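Local coordinates for beta-galactosidase/beta-glucuronidase (Faecalibacterium prausnitzii L2-6, PDB 6MVF), which binds flavin mononucleotide and, as a family 2 glycoside hydrolase, probably cleaves beta-glucuronide or related beta-glycoside bonds, at residues Ser145-Ser150 and Ser362-Gly367. Residues are numbered along the deposited sequence; the frame is centred on the assembly and turned at random.
Sequences SMYPAS and SVFKSG
Y147 and K365 run past each other in opposite directions, each ending on the backbone of the other's loop. Two hydrogen bonds link the pair of loops here. CG of K365 stands anti to the carbonyl carbon (chi1 -72°) and the chain is extended beyond it, which brings NZ of K365 to within 2.8 Å of the carbonyl O of M146. It meets that oxygen in the carbonyl plane, on a lone pair, with a C=O...N angle of 137°. In return, the backbone N of K365 donates to the phenol OH of Y147 at 2.9 Å, a nearly straight bond (162°). A water 2.6 Å from OH of Y147 donates, at 3.3 Å, to the carbonyl O of K365, bridging the two residues. NZ of K365 also forms a salt bridge with D142 and a hydrogen bond with the carbonyl O of T143, so the ammonium group is held by three oxygens. The contact joins two domains of the family 2 architecture, tying a loop of the beta-sandwich sugar-binding domain to the TIM-barrel loop between strand 353-357 and helix 368-385. The peptide bond between Y147 and P148 is cis. The edge of the Y147 ring brings CE1 to 3.7 Å from the carbonyl O of V363, which lies near the ring plane, while F360 meets this ring edge-to-face. Nonpolar touches are fewer: CB of A149 sits 3.5 Å from CE of K365, and at the far end CB of S150 rests against CG2 of V363 at 3.9 Å.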
loop_
_atom_site.group_PDB
_atom_site.type_symbol
_atom_site.label_atom_id
_atom_site.label_comp_id
_atom_site.label_asym_id
_atom_site.label_seq_id
_atom_site.Cartn_x
_atom_site.Cartn_y
_atom_site.Cartn_z
ATOM N N SER A 145 30.626 26.401 26.194
ATOM C CA SER A 145 29.844 25.401 26.911
ATOM C C SER A 145 29.468 24.182 26.069
ATOM O O SER A 145 28.757 23.306 26.565
ATOM C CB SER A 145 28.568 26.035 27.465
ATOM O OG SER A 145 27.726 26.479 26.412
ATOM N N MET A 146 29.933 24.084 24.825
ATOM C CA MET A 146 29.399 23.094 23.895
ATOM C C MET A 146 30.073 21.736 24.033
ATOM O O MET A 146 31.295 21.640 24.143
ATOM C CB MET A 146 29.559 23.585 22.456
ATOM C CG MET A 146 29.002 22.630 21.410
ATOM S SD MET A 146 27.222 22.346 21.607
ATOM C CE MET A 146 26.607 24.022 21.381
ATOM N N TYR A 147 29.259 20.681 24.024
ATOM C CA TYR A 147 29.681 19.331 23.675
ATOM C C TYR A 147 28.796 18.815 22.553
ATOM O O TYR A 147 27.597 19.124 22.528
ATOM C CB TYR A 147 29.570 18.371 24.845
ATOM C CG TYR A 147 30.479 18.664 25.998
ATOM C CD1 TYR A 147 31.715 18.052 26.081
ATOM C CD2 TYR A 147 30.085 19.520 27.026
ATOM C CE1 TYR A 147 32.550 18.285 27.134
ATOM C CE2 TYR A 147 30.907 19.756 28.094
ATOM C CZ TYR A 147 32.150 19.129 28.145
ATOM O OH TYR A 147 33.010 19.333 29.198
ATOM N N PRO A 148 29.339 18.022 21.616
ATOM C CA PRO A 148 30.747 17.608 21.471
ATOM C C PRO A 148 31.660 18.723 20.969
ATOM O O PRO A 148 31.185 19.652 20.319
ATOM C CB PRO A 148 30.687 16.481 20.427
ATOM C CG PRO A 148 29.473 16.802 19.595
ATOM C CD PRO A 148 28.479 17.438 20.566
ATOM N N ALA A 149 32.954 18.634 21.267
ATOM C CA ALA A 149 33.887 19.643 20.787
ATOM C C ALA A 149 35.125 18.996 20.191
ATOM O O ALA A 149 35.680 19.497 19.209
ATOM C CB ALA A 149 34.263 20.600 21.914
ATOM N N SER A 150 35.551 17.873 20.763
ATOM C CA SER A 150 36.720 17.143 20.287
ATOM C C SER A 150 36.336 15.676 20.124
ATOM O O SER A 150 36.161 14.962 21.117
ATOM C CB SER A 150 37.896 17.304 21.252
ATOM O OG SER A 150 39.050 16.664 20.732
ATOM N N SER A 362 35.905 13.091 25.294
ATOM C CA SER A 362 37.311 13.383 24.998
ATOM C C SER A 362 37.985 14.362 25.950
ATOM O O SER A 362 38.993 14.015 26.571
ATOM C CB SER A 362 37.480 13.918 23.579
ATOM O OG SER A 362 37.606 12.869 22.647
ATOM N N VAL A 363 37.462 15.585 26.039
ATOM C CA VAL A 363 38.151 16.726 26.642
ATOM C C VAL A 363 37.179 17.430 27.571
ATOM O O VAL A 363 36.205 18.037 27.112
ATOM C CB VAL A 363 38.671 17.712 25.587
ATOM C CG1 VAL A 363 39.163 18.979 26.272
ATOM C CG2 VAL A 363 39.757 17.070 24.715
ATOM N N PHE A 364 37.448 17.379 28.868
ATOM C CA PHE A 364 36.598 18.082 29.816
ATOM C C PHE A 364 36.786 19.585 29.663
ATOM O O PHE A 364 37.918 20.078 29.587
ATOM C CB PHE A 364 36.918 17.651 31.243
ATOM C CG PHE A 364 36.151 18.403 32.273
ATOM C CD1 PHE A 364 34.827 18.080 32.539
ATOM C CD2 PHE A 364 36.743 19.447 32.972
ATOM C CE1 PHE A 364 34.109 18.777 33.492
ATOM C CE2 PHE A 364 36.026 20.150 33.921
ATOM C CZ PHE A 364 34.705 19.815 34.183
ATOM N N LYS A 365 35.669 20.304 29.595
ATOM C CA LYS A 365 35.635 21.761 29.534
ATOM C C LYS A 365 35.185 22.311 30.885
ATOM O O LYS A 365 34.086 21.985 31.356
ATOM C CB LYS A 365 34.674 22.244 28.447
ATOM C CG LYS A 365 35.109 22.054 27.030
ATOM C CD LYS A 365 34.097 22.750 26.125
ATOM C CE LYS A 365 34.525 22.713 24.682
ATOM N NZ LYS A 365 33.467 23.304 23.835
ATOM N N SER A 366 36.007 23.176 31.481
ATOM C CA SER A 366 35.717 23.786 32.774
ATOM C C SER A 366 34.643 24.867 32.657
ATOM O O SER A 366 34.389 25.424 31.587
ATOM C CB SER A 366 36.980 24.406 33.360
ATOM O OG SER A 366 37.470 25.390 32.467
ATOM N N GLY A 367 34.015 25.166 33.789
ATOM C CA GLY A 367 33.000 26.197 33.825
ATOM C C GLY A 367 31.628 25.738 34.275
ATOM O O GLY A 367 31.319 24.543 34.236
HETATM O O HOH W 1 31.667 19.771 31.400
#